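Esterase (Rhizomucor miehei CAU432, PDB 4WY8) hydrolyses carboxylic ester bonds, probably through a serine nucleophile of the alpha/beta-hydrolase type. Local coordinates at residues A[239-253]-A[266-278]. Numbering follows the deposited sequence.
Sequences PLKASIDDLRVLPRA and EGEAYARKLIEAG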
loop_
_atom_site.group_PDB
_atom_site.type_symbol
_atom_site.label_atom_id
_atom_site.label_comp_id
_atom_site.label_asym_id
_atom_site.label_seq_id
_atom_site.Cartn_x
_atom_site.Cartn_y
_atom_site.Cartn_z
ATOM N N PRO A 239 11.116 20.508 2.250
ATOM C CA PRO A 239 10.031 20.771 1.299
ATOM C C PRO A 239 8.662 20.917 1.956
ATOM O O PRO A 239 7.745 21.399 1.296
ATOM C CB PRO A 239 10.062 19.541 0.380
ATOM C CG PRO A 239 10.803 18.467 1.178
ATOM C CD PRO A 239 11.802 19.227 2.000
ATOM N N LEU A 240 8.514 20.537 3.221
ATOM C CA LEU A 240 7.235 20.735 3.917
ATOM C C LEU A 240 6.923 22.209 4.162
ATOM O O LEU A 240 5.756 22.591 4.336
ATOM C CB LEU A 240 7.235 19.995 5.246
ATOM C CG LEU A 240 5.939 19.993 6.066
ATOM C CD1 LEU A 240 4.734 19.453 5.266
ATOM C CD2 LEU A 240 6.153 19.220 7.358
ATOM N N LYS A 241 7.961 23.037 4.172
ATOM C CA LYS A 241 7.787 24.476 4.387
ATOM C C LYS A 241 7.324 25.165 3.093
ATOM O O LYS A 241 7.015 26.357 3.097
ATOM C CB LYS A 241 9.103 25.118 4.864
ATOM C CG LYS A 241 9.745 24.502 6.120
ATOM C CD LYS A 241 10.976 25.346 6.544
ATOM C CE LYS A 241 11.816 24.664 7.632
ATOM N NZ LYS A 241 11.002 24.292 8.825
ATOM N N ALA A 242 7.294 24.427 1.983
ATOM C CA ALA A 242 6.867 25.015 0.713
ATOM C C ALA A 242 5.396 25.413 0.758
ATOM O O ALA A 242 4.594 24.808 1.471
ATOM C CB ALA A 242 7.108 24.042 -0.441
ATOM N N SER A 243 5.045 26.433 -0.012
ATOM C CA SER A 243 3.640 26.803 -0.152
ATOM C C SER A 243 2.960 25.848 -1.127
ATOM O O SER A 243 3.632 25.174 -1.921
ATOM C CB SER A 243 3.515 28.226 -0.668
ATOM O OG SER A 243 3.946 28.245 -2.017
ATOM N N ILE A 244 1.635 25.825 -1.090
ATOM C CA ILE A 244 0.849 25.000 -1.991
ATOM C C ILE A 244 1.173 25.327 -3.452
ATOM O O ILE A 244 1.352 24.423 -4.282
ATOM C CB ILE A 244 -0.654 25.202 -1.722
ATOM C CG1 ILE A 244 -0.959 24.916 -0.251
ATOM C CG2 ILE A 244 -1.492 24.321 -2.622
ATOM C CD1 ILE A 244 -0.441 23.542 0.211
ATOM N N ASP A 245 1.305 26.613 -3.765
ATOM C CA ASP A 245 1.670 27.002 -5.128
ATOM C C ASP A 245 3.071 26.543 -5.536
ATOM O O ASP A 245 3.327 26.267 -6.715
ATOM C CB ASP A 245 1.554 28.520 -5.305
ATOM C CG ASP A 245 0.179 28.945 -5.807
ATOM O OD1 ASP A 245 -0.835 28.660 -5.128
ATOM O OD2 ASP A 245 0.119 29.566 -6.892
ATOM N N ASP A 246 3.998 26.501 -4.587
ATOM C CA ASP A 246 5.327 25.984 -4.892
ATOM C C ASP A 246 5.267 24.520 -5.371
ATOM O O ASP A 246 6.113 24.088 -6.133
ATOM C CB ASP A 246 6.230 26.084 -3.656
ATOM C CG ASP A 246 6.741 27.508 -3.399
ATOM O OD1 ASP A 246 6.817 28.325 -4.344
ATOM O OD2 ASP A 246 7.068 27.804 -2.225
ATOM N N LEU A 247 4.266 23.773 -4.896
ATOM C CA LEU A 247 4.208 22.316 -5.061
ATOM C C LEU A 247 3.264 21.864 -6.197
ATOM O O LEU A 247 3.140 20.667 -6.480
ATOM C CB LEU A 247 3.742 21.665 -3.749
ATOM C CG LEU A 247 4.720 21.833 -2.585
ATOM C CD1 LEU A 247 4.129 21.288 -1.295
ATOM C CD2 LEU A 247 6.067 21.224 -2.913
ATOM N N ARG A 248 2.606 22.821 -6.848
ATOM C CA ARG A 248 1.697 22.519 -7.951
ATOM C C ARG A 248 2.468 21.911 -9.111
ATOM O O ARG A 248 3.663 22.161 -9.249
ATOM C CB ARG A 248 0.986 23.793 -8.406
ATOM C CG ARG A 248 0.086 24.365 -7.350
ATOM C CD ARG A 248 -0.892 25.386 -7.883
ATOM N NE ARG A 248 -1.719 25.882 -6.785
ATOM C CZ ARG A 248 -2.869 25.327 -6.430
ATOM N NH1 ARG A 248 -3.317 24.276 -7.109
ATOM N NH2 ARG A 248 -3.571 25.822 -5.415
ATOM N N VAL A 249 1.768 21.161 -9.961
ATOM C CA VAL A 249 2.356 20.491 -11.131
ATOM C C VAL A 249 3.702 19.795 -10.815
ATOM O O VAL A 249 4.730 19.981 -11.455
ATOM C CB VAL A 249 2.412 21.518 -12.351
ATOM C CG1 VAL A 249 1.270 22.532 -12.231
ATOM C CG2 VAL A 249 3.719 22.280 -12.497
ATOM N N LEU A 250 3.671 18.947 -9.794
ATOM C CA LEU A 250 4.797 18.045 -9.520
ATOM C C LEU A 250 4.491 16.649 -10.078
ATOM O O LEU A 250 3.323 16.325 -10.389
ATOM C CB LEU A 250 5.076 17.988 -8.018
ATOM C CG LEU A 250 5.734 19.240 -7.441
ATOM C CD1 LEU A 250 6.034 19.046 -5.974
ATOM C CD2 LEU A 250 6.978 19.622 -8.205
ATOM N N PRO A 251 5.525 15.800 -10.202
ATOM C CA PRO A 251 5.223 14.480 -10.772
ATOM C C PRO A 251 4.342 13.603 -9.882
ATOM O O PRO A 251 4.348 13.726 -8.656
ATOM C CB PRO A 251 6.616 13.863 -10.988
ATOM C CG PRO A 251 7.537 15.051 -11.112
ATOM C CD PRO A 251 6.976 16.055 -10.125
ATOM N N ARG A 252 3.529 12.774 -10.521
ATOM C CA ARG A 252 2.734 11.728 -9.858
ATOM C C ARG A 252 3.541 11.058 -8.716
ATOM O O ARG A 252 4.695 10.656 -8.911
ATOM C CB ARG A 252 2.303 10.700 -10.915
ATOM C CG ARG A 252 1.598 9.459 -10.414
ATOM C CD ARG A 252 1.265 8.516 -11.611
ATOM N NE ARG A 252 1.229 7.108 -11.203
ATOM C CZ ARG A 252 0.150 6.509 -10.719
ATOM N NH1 ARG A 252 -0.981 7.198 -10.594
ATOM N NH2 ARG A 252 0.197 5.229 -10.345
ATOM N N ALA A 253 2.953 10.989 -7.524
ATOM C CA ALA A 253 3.724 10.680 -6.318
ATOM C C ALA A 253 3.185 9.500 -5.531
ATOM O O ALA A 253 1.970 9.346 -5.373
ATOM C CB ALA A 253 3.763 11.895 -5.404
ATOM N N GLU A 266 5.688 14.300 9.469
ATOM C CA GLU A 266 6.080 15.240 8.426
ATOM C C GLU A 266 5.943 14.653 7.009
ATOM O O GLU A 266 5.647 15.388 6.059
ATOM C CB GLU A 266 7.507 15.728 8.679
ATOM C CG GLU A 266 8.552 14.626 8.653
ATOM C CD GLU A 266 9.869 15.077 9.254
ATOM O OE1 GLU A 266 9.927 15.152 10.510
ATOM O OE2 GLU A 266 10.854 15.322 8.498
ATOM N N GLY A 267 6.148 13.343 6.865
ATOM C CA GLY A 267 5.943 12.663 5.593
ATOM C C GLY A 267 4.476 12.686 5.215
ATOM O O GLY A 267 4.109 13.003 4.056
ATOM N N GLU A 268 3.620 12.330 6.178
ATOM C CA GLU A 268 2.185 12.387 5.913
ATOM C C GLU A 268 1.670 13.834 5.664
ATOM O O GLU A 268 0.872 14.059 4.741
ATOM C CB GLU A 268 1.422 11.692 7.056
ATOM C CG GLU A 268 1.766 10.187 7.087
ATOM C CD GLU A 268 0.918 9.335 8.021
ATOM O OE1 GLU A 268 0.011 9.865 8.699
ATOM O OE2 GLU A 268 1.152 8.097 8.049
ATOM N N ALA A 269 2.163 14.815 6.418
ATOM C CA ALA A 269 1.799 16.217 6.163
ATOM C C ALA A 269 2.276 16.690 4.777
ATOM O O ALA A 269 1.585 17.481 4.109
ATOM C CB ALA A 269 2.348 17.126 7.250
ATOM N N TYR A 270 3.445 16.222 4.341
ATOM C CA TYR A 270 3.920 16.578 3.004
ATOM C C TYR A 270 3.013 15.963 1.956
ATOM O O TYR A 270 2.699 16.607 0.930
ATOM C CB TYR A 270 5.367 16.142 2.774
ATOM C CG TYR A 270 5.923 16.595 1.433
ATOM C CD1 TYR A 270 6.076 17.952 1.144
ATOM C CD2 TYR A 270 6.333 15.673 0.473
ATOM C CE1 TYR A 270 6.585 18.389 -0.077
ATOM C CE2 TYR A 270 6.854 16.105 -0.767
ATOM C CZ TYR A 270 6.968 17.470 -1.027
ATOM O OH TYR A 270 7.475 17.943 -2.224
ATOM N N ALA A 271 2.564 14.734 2.201
ATOM C CA ALA A 271 1.582 14.151 1.280
ATOM C C ALA A 271 0.263 14.963 1.219
ATOM O O ALA A 271 -0.300 15.199 0.123
ATOM C CB ALA A 271 1.290 12.724 1.660
ATOM N N ARG A 272 -0.245 15.374 2.378
ATOM C CA ARG A 272 -1.440 16.244 2.393
ATOM C C ARG A 272 -1.229 17.536 1.600
ATOM O O ARG A 272 -2.079 17.907 0.801
ATOM C CB ARG A 272 -1.838 16.587 3.817
ATOM C CG ARG A 272 -2.393 15.413 4.565
ATOM C CD ARG A 272 -3.038 15.811 5.885
ATOM N NE ARG A 272 -3.221 14.604 6.689
ATOM C CZ ARG A 272 -2.319 14.155 7.556
ATOM N NH1 ARG A 272 -1.196 14.840 7.745
ATOM N NH2 ARG A 272 -2.543 13.030 8.234
ATOM N N LYS A 273 -0.083 18.197 1.782
ATOM C CA LYS A 273 0.220 19.381 0.960
ATOM C C LYS A 273 0.251 19.067 -0.545
ATOM O O LYS A 273 -0.204 19.877 -1.370
ATOM C CB LYS A 273 1.554 20.008 1.360
ATOM C CG LYS A 273 1.512 20.819 2.658
ATOM C CD LYS A 273 2.597 21.900 2.664
ATOM C CE LYS A 273 2.529 22.740 3.950
ATOM N NZ LYS A 273 3.477 23.894 3.902
ATOM N N LEU A 274 0.830 17.924 -0.921
ATOM C CA LEU A 274 0.855 17.582 -2.344
ATOM C C LEU A 274 -0.556 17.379 -2.885
ATOM O O LEU A 274 -0.837 17.724 -4.031
ATOM C CB LEU A 274 1.701 16.328 -2.610
ATOM C CG LEU A 274 3.218 16.428 -2.392
ATOM C CD1 LEU A 274 3.871 15.060 -2.640
ATOM C CD2 LEU A 274 3.796 17.457 -3.329
ATOM N N ILE A 275 -1.430 16.808 -2.064
ATOM C CA ILE A 275 -2.830 16.644 -2.440
ATOM C C ILE A 275 -3.528 18.009 -2.581
ATOM O O ILE A 275 -4.150 18.267 -3.618
ATOM C CB ILE A 275 -3.593 15.771 -1.413
ATOM C CG1 ILE A 275 -3.040 14.337 -1.415
ATOM C CG2 ILE A 275 -5.100 15.741 -1.694
ATOM C CD1 ILE A 275 -3.579 13.471 -0.269
ATOM N N GLU A 276 -3.379 18.900 -1.593
ATOM C CA GLU A 276 -3.937 20.255 -1.722
ATOM C C GLU A 276 -3.505 20.932 -3.010
ATOM O O GLU A 276 -4.293 21.637 -3.635
ATOM C CB GLU A 276 -3.528 21.179 -0.564
ATOM C CG GLU A 276 -4.474 21.224 0.609
ATOM C CD GLU A 276 -4.213 22.412 1.526
ATOM O OE1 GLU A 276 -3.683 22.205 2.641
ATOM O OE2 GLU A 276 -4.563 23.553 1.129
ATOM N N ALA A 277 -2.259 20.703 -3.412
ATOM C CA ALA A 277 -1.720 21.323 -4.612
ATOM C C ALA A 277 -2.206 20.665 -5.916
ATOM O O ALA A 277 -1.689 20.964 -6.998
ATOM C CB ALA A 277 -0.229 21.310 -4.549
ATOM N N GLY A 278 -3.157 19.731 -5.813
ATOM C CA GLY A 278 -3.769 19.148 -7.004
ATOM C C GLY A 278 -2.914 18.089 -7.701
ATOM O O GLY A 278 -3.098 17.802 -8.894
HETATM O O HOH W 1 -1.401 20.426 -9.471
#
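Lys-273 reaches from helix 264-276 to the end of the 3-10 segment 239-241, where NZ donates to Leu-240 O within it (2.7 Å) and Ala-242 O just beyond (2.8 Å). Its chain runs extended beyond CG, and NZ approaches each oxygen not far from the line of its C=O, a little out of the carbonyl plane (C=O...N 159° and 156°); one charge thus gathers two backbone oxygens. Beside it, Leu-240 CD1 lies over the helix backbone, 3.6 Å from Tyr-270 N. With CG anti to the backbone N (chi1 -176°), Tyr-270 points its CE1 and OH side toward Pro-239 and Leu-247: Pro-239 CB touches CE1 at 3.7 Å, Leu-247 CD2 the OH at 3.6 Å, while Leu-274 CG, from the same helix, lies above one ring face toward its rim. At the helix end, Ile-244 CG2 packs on Ala-277 CA (3.6 Å), which also lies over one face of the Arg-248 guanidinium. In the next shell, Arg-248 NE donates weakly to Asp-245 OD1 within a salt bridge, and a Ser-243/Asp-246 capping box starts the short helix 244-247. Helix 264-276, ended by a Schellman motif at Gly-278, forms the crossover from strand 253-258 to parallel strand 281-286, a beta-alpha-beta unit of the alpha/beta-hydrolase fold, flanked by the segment 239-253 that leads into its first strand.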